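Local coordinates for adherence and virulence protein A (Streptococcus pneumoniae, PDB 6PON) that probably binds fibronectin and contributes to the adherence and virulence of the pneumococcus, at residues L15-K26 and L37-L48. Sequence-based numbering, arbitrary orientation.
Sequences LRSELVNGRIQK and LQIRSNRQSHRL
Leu37 meets strand 23-26 at Lys26 and Ile24: its CD1 lies 4.1 Å from Ile24 CD1, and its CA–H points at Lys26 O. At Gln38 the antiparallel ladder is interrupted by a classic beta bulge, in which Gln25 and Lys26 together face one residue. Gln38 O takes a bond of 2.7 Å from Gln25 N and a weak one from Lys26 N, while Gln38 N donates to Lys26 O. Long, polar side chains suit this side of the sheet: Lys26 and Gln38 pair through their CB atoms, and the end of the Gln25 side chain lies along the aliphatic part of Arg40.

Ile39 points to the other, apolar side. Its CG1 branch, anti to the carbonyl carbon (chi1 -67°), runs alongside that of Ile24, CG1 to CG1 3.9 Å, whereas CG2 meets Leu19 CD2. Arg40 exchanges two backbone bonds with Arg23, Arg23 N to Arg40 O measuring 2.7 Å. Ser41 lies against Gly22, whose lack of a side chain lets the two backbones come close, CA to CA 4.1 Å. At the helix end Ser41 OG lies 3.3 Å from Glu18 O and close to Leu19 O, and its one proton can serve either carbonyl, weakly, but not both at once. After the type I' turn 41–44, a water links Gln44 OE1 to Glu18 OE1. His46 CE1 lies 3.0 Å from Glu18 OE2, ring and carboxylate planes 76° apart, and Leu19 CD2 packs obliquely on the ring. Leu48 closes the row against Leu15 and Leu19.

Helix 5-19 thus packs its leucines on the hairpin 34-41/44-51, with Leu61 of strand 58-61 touching Leu15 and Leu19, while Ile88 of strand 87-93 covers Ile24 and Ile39.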
loop_
_atom_site.group_PDB
_atom_site.type_symbol
_atom_site.label_atom_id
_atom_site.label_comp_id
_atom_site.label_asym_id
_atom_site.label_seq_id
_atom_site.Cartn_x
_atom_site.Cartn_y
_atom_site.Cartn_z
ATOM N N LEU B 15 20.140 5.042 24.518
ATOM C CA LEU B 15 21.466 5.205 25.097
ATOM C C LEU B 15 21.860 6.668 25.063
ATOM O O LEU B 15 22.440 7.187 26.018
ATOM C CB LEU B 15 22.497 4.349 24.353
ATOM C CG LEU B 15 22.288 2.831 24.276
ATOM C CD1 LEU B 15 23.373 2.151 23.442
ATOM C CD2 LEU B 15 22.223 2.221 25.645
ATOM N N ARG B 16 21.492 7.362 23.986
ATOM C CA ARG B 16 21.807 8.776 23.871
ATOM C C ARG B 16 21.186 9.560 25.019
ATOM O O ARG B 16 21.891 10.252 25.773
ATOM C CB ARG B 16 21.319 9.294 22.526
ATOM C CG ARG B 16 21.938 10.586 22.092
ATOM C CD ARG B 16 21.383 10.992 20.740
ATOM N NE ARG B 16 21.927 10.194 19.644
ATOM C CZ ARG B 16 21.217 9.376 18.866
ATOM N NH1 ARG B 16 19.914 9.228 19.052
ATOM N NH2 ARG B 16 21.816 8.705 17.888
ATOM N N SER B 17 19.869 9.427 25.201
ATOM C CA SER B 17 19.201 10.261 26.186
ATOM C C SER B 17 19.505 9.823 27.616
ATOM O O SER B 17 19.328 10.617 28.547
ATOM C CB SER B 17 17.686 10.282 25.926
ATOM O OG SER B 17 17.002 9.272 26.641
ATOM N N GLU B 18 19.965 8.596 27.830
ATOM C CA GLU B 18 20.305 8.235 29.199
ATOM C C GLU B 18 21.745 8.551 29.556
ATOM O O GLU B 18 22.043 8.746 30.738
ATOM C CB GLU B 18 20.028 6.757 29.462
ATOM C CG GLU B 18 18.553 6.452 29.514
ATOM C CD GLU B 18 18.040 6.317 30.938
ATOM O OE1 GLU B 18 17.080 7.034 31.278
ATOM O OE2 GLU B 18 18.571 5.508 31.720
ATOM N N LEU B 19 22.622 8.681 28.577
ATOM C CA LEU B 19 24.045 8.656 28.843
ATOM C C LEU B 19 24.792 9.914 28.433
ATOM O O LEU B 19 25.810 10.225 29.061
ATOM C CB LEU B 19 24.678 7.444 28.147
ATOM C CG LEU B 19 24.182 6.100 28.671
ATOM C CD1 LEU B 19 24.923 4.952 28.000
ATOM C CD2 LEU B 19 24.331 6.038 30.181
ATOM N N VAL B 20 24.334 10.635 27.404
ATOM C CA VAL B 20 25.116 11.753 26.895
ATOM C C VAL B 20 25.328 12.755 28.023
ATOM O O VAL B 20 24.438 12.988 28.848
ATOM C CB VAL B 20 24.443 12.375 25.654
ATOM C CG1 VAL B 20 25.067 13.710 25.269
ATOM C CG2 VAL B 20 24.585 11.448 24.477
ATOM N N ASN B 21 26.547 13.293 28.101
ATOM C CA ASN B 21 27.019 14.190 29.150
ATOM C C ASN B 21 27.188 13.484 30.482
ATOM O O ASN B 21 27.415 14.149 31.505
ATOM C CB ASN B 21 26.113 15.410 29.329
ATOM C CG ASN B 21 26.177 16.335 28.151
ATOM O OD1 ASN B 21 27.264 16.706 27.697
ATOM N ND2 ASN B 21 25.018 16.701 27.624
ATOM N N GLY B 22 27.084 12.158 30.502
ATOM C CA GLY B 22 27.479 11.402 31.663
ATOM C C GLY B 22 28.988 11.307 31.779
ATOM O O GLY B 22 29.746 11.776 30.926
ATOM N N ARG B 23 29.425 10.681 32.868
ATOM C CA ARG B 23 30.837 10.480 33.152
ATOM C C ARG B 23 31.084 8.995 33.306
ATOM O O ARG B 23 30.339 8.317 34.018
ATOM C CB ARG B 23 31.259 11.214 34.426
ATOM C CG ARG B 23 31.372 12.723 34.276
ATOM C CD ARG B 23 32.666 13.112 33.527
ATOM N NE ARG B 23 32.753 14.557 33.283
ATOM C CZ ARG B 23 33.784 15.175 32.698
ATOM N NH1 ARG B 23 34.843 14.485 32.278
ATOM N NH2 ARG B 23 33.759 16.495 32.529
ATOM N N ILE B 24 32.110 8.487 32.628
ATOM C CA ILE B 24 32.500 7.090 32.772
ATOM C C ILE B 24 33.304 6.960 34.052
ATOM O O ILE B 24 34.354 7.594 34.196
ATOM C CB ILE B 24 33.316 6.605 31.571
ATOM C CG1 ILE B 24 32.497 6.715 30.289
ATOM C CG2 ILE B 24 33.771 5.173 31.791
ATOM C CD1 ILE B 24 33.319 6.566 29.052
ATOM N N GLN B 25 32.815 6.135 34.977
ATOM C CA GLN B 25 33.414 5.994 36.292
ATOM C C GLN B 25 34.175 4.698 36.484
ATOM O O GLN B 25 35.024 4.629 37.377
ATOM C CB GLN B 25 32.331 6.087 37.381
ATOM C CG GLN B 25 31.881 7.502 37.719
ATOM C CD GLN B 25 30.695 7.516 38.666
ATOM O OE1 GLN B 25 29.899 6.577 38.693
ATOM N NE2 GLN B 25 30.563 8.581 39.439
ATOM N N LYS B 26 33.895 3.670 35.693
ATOM C CA LYS B 26 34.536 2.382 35.907
ATOM C C LYS B 26 34.540 1.624 34.586
ATOM O O LYS B 26 33.608 1.748 33.788
ATOM C CB LYS B 26 33.826 1.597 37.019
ATOM C CG LYS B 26 34.692 0.561 37.676
ATOM C CD LYS B 26 33.927 -0.270 38.711
ATOM C CE LYS B 26 34.770 -1.489 39.174
ATOM N NZ LYS B 26 34.105 -2.297 40.253
ATOM N N LEU B 37 30.984 -0.557 31.095
ATOM C CA LEU B 37 31.279 0.767 31.623
ATOM C C LEU B 37 30.240 1.134 32.676
ATOM O O LEU B 37 29.035 1.063 32.409
ATOM C CB LEU B 37 31.258 1.829 30.513
ATOM C CG LEU B 37 31.998 1.583 29.205
ATOM C CD1 LEU B 37 31.937 2.817 28.329
ATOM C CD2 LEU B 37 33.451 1.214 29.483
ATOM N N GLN B 38 30.693 1.542 33.859
ATOM C CA GLN B 38 29.815 2.215 34.805
ATOM C C GLN B 38 29.819 3.700 34.468
ATOM O O GLN B 38 30.886 4.326 34.416
ATOM C CB GLN B 38 30.255 1.980 36.249
ATOM C CG GLN B 38 29.143 2.189 37.271
ATOM C CD GLN B 38 29.679 2.655 38.617
ATOM O OE1 GLN B 38 29.462 3.808 39.018
ATOM N NE2 GLN B 38 30.388 1.765 39.324
ATOM N N ILE B 39 28.637 4.256 34.211
ATOM C CA ILE B 39 28.504 5.637 33.766
ATOM C C ILE B 39 27.534 6.349 34.688
ATOM O O ILE B 39 26.412 5.877 34.893
ATOM C CB ILE B 39 28.014 5.727 32.308
ATOM C CG1 ILE B 39 29.061 5.183 31.338
ATOM C CG2 ILE B 39 27.642 7.154 31.938
ATOM C CD1 ILE B 39 28.462 4.775 29.992
ATOM N N ARG B 40 27.958 7.483 35.235
ATOM C CA ARG B 40 27.085 8.334 36.030
ATOM C C ARG B 40 26.500 9.409 35.131
ATOM O O ARG B 40 27.234 10.064 34.381
ATOM C CB ARG B 40 27.846 8.977 37.192
ATOM C CG ARG B 40 27.020 9.986 37.978
ATOM C CD ARG B 40 27.637 10.260 39.336
ATOM N NE ARG B 40 26.760 11.063 40.182
ATOM C CZ ARG B 40 25.736 10.577 40.886
ATOM N NH1 ARG B 40 25.431 9.280 40.841
ATOM N NH2 ARG B 40 25.006 11.402 41.631
ATOM N N SER B 41 25.187 9.603 35.229
ATOM C CA SER B 41 24.467 10.504 34.343
ATOM C C SER B 41 23.113 10.825 34.954
ATOM O O SER B 41 22.431 9.925 35.449
ATOM C CB SER B 41 24.288 9.871 32.973
ATOM O OG SER B 41 24.188 10.882 31.998
ATOM N N ASN B 42 22.727 12.103 34.911
ATOM C CA ASN B 42 21.470 12.572 35.516
ATOM C C ASN B 42 21.346 12.106 36.965
ATOM O O ASN B 42 20.293 11.632 37.400
ATOM C CB ASN B 42 20.251 12.117 34.702
ATOM C CG ASN B 42 20.456 12.267 33.194
ATOM O OD1 ASN B 42 20.585 13.380 32.673
ATOM N ND2 ASN B 42 20.479 11.134 32.485
ATOM N N ARG B 43 22.444 12.204 37.710
ATOM C CA ARG B 43 22.520 11.816 39.117
ATOM C C ARG B 43 22.253 10.330 39.354
ATOM O O ARG B 43 22.176 9.896 40.510
ATOM C CB ARG B 43 21.562 12.651 39.971
ATOM C CG ARG B 43 21.959 14.093 40.097
ATOM C CD ARG B 43 20.847 14.872 40.753
ATOM N NE ARG B 43 21.361 15.906 41.643
ATOM C CZ ARG B 43 21.552 17.171 41.289
ATOM N NH1 ARG B 43 21.274 17.562 40.048
ATOM N NH2 ARG B 43 22.019 18.045 42.174
ATOM N N GLN B 44 22.108 9.535 38.301
ATOM C CA GLN B 44 21.930 8.097 38.431
ATOM C C GLN B 44 23.149 7.378 37.875
ATOM O O GLN B 44 23.868 7.904 37.023
ATOM C CB GLN B 44 20.674 7.614 37.697
ATOM C CG GLN B 44 19.415 8.419 37.970
ATOM C CD GLN B 44 18.174 7.747 37.407
ATOM O OE1 GLN B 44 17.566 8.232 36.452
ATOM N NE2 GLN B 44 17.795 6.620 37.998
ATOM N N SER B 45 23.383 6.173 38.367
ATOM C CA SER B 45 24.440 5.339 37.826
ATOM C C SER B 45 23.838 4.376 36.811
ATOM O O SER B 45 22.667 3.993 36.911
ATOM C CB SER B 45 25.173 4.583 38.939
ATOM O OG SER B 45 26.383 4.000 38.467
ATOM N N HIS B 46 24.645 4.027 35.805
ATOM C CA HIS B 46 24.232 3.176 34.694
ATOM C C HIS B 46 25.353 2.207 34.342
ATOM O O HIS B 46 26.540 2.487 34.548
ATOM C CB HIS B 46 23.867 3.983 33.439
ATOM C CG HIS B 46 22.780 4.989 33.649
ATOM N ND1 HIS B 46 21.444 4.648 33.674
ATOM C CD2 HIS B 46 22.830 6.333 33.810
ATOM C CE1 HIS B 46 20.719 5.738 33.861
ATOM N NE2 HIS B 46 21.536 6.773 33.951
ATOM N N ARG B 47 24.963 1.074 33.766
ATOM C CA ARG B 47 25.891 0.009 33.413
ATOM C C ARG B 47 25.734 -0.310 31.925
ATOM O O ARG B 47 24.716 -0.883 31.513
ATOM C CB ARG B 47 25.639 -1.215 34.294
ATOM C CG ARG B 47 26.765 -2.215 34.336
ATOM C CD ARG B 47 26.607 -3.196 35.504
ATOM N NE ARG B 47 26.815 -2.552 36.799
ATOM C CZ ARG B 47 26.971 -3.205 37.947
ATOM N NH1 ARG B 47 26.945 -4.531 37.972
ATOM N NH2 ARG B 47 27.161 -2.528 39.075
ATOM N N LEU B 48 26.746 0.061 31.125
ATOM C CA LEU B 48 26.738 -0.098 29.671
ATOM C C LEU B 48 27.526 -1.339 29.277
ATOM O O LEU B 48 28.718 -1.443 29.591
ATOM C CB LEU B 48 27.351 1.118 28.975
ATOM C CG LEU B 48 27.312 1.106 27.434
ATOM C CD1 LEU B 48 25.862 0.970 26.938
ATOM C CD2 LEU B 48 27.994 2.340 26.778
HETATM O O HOH W 1 16.840 8.490 34.009
#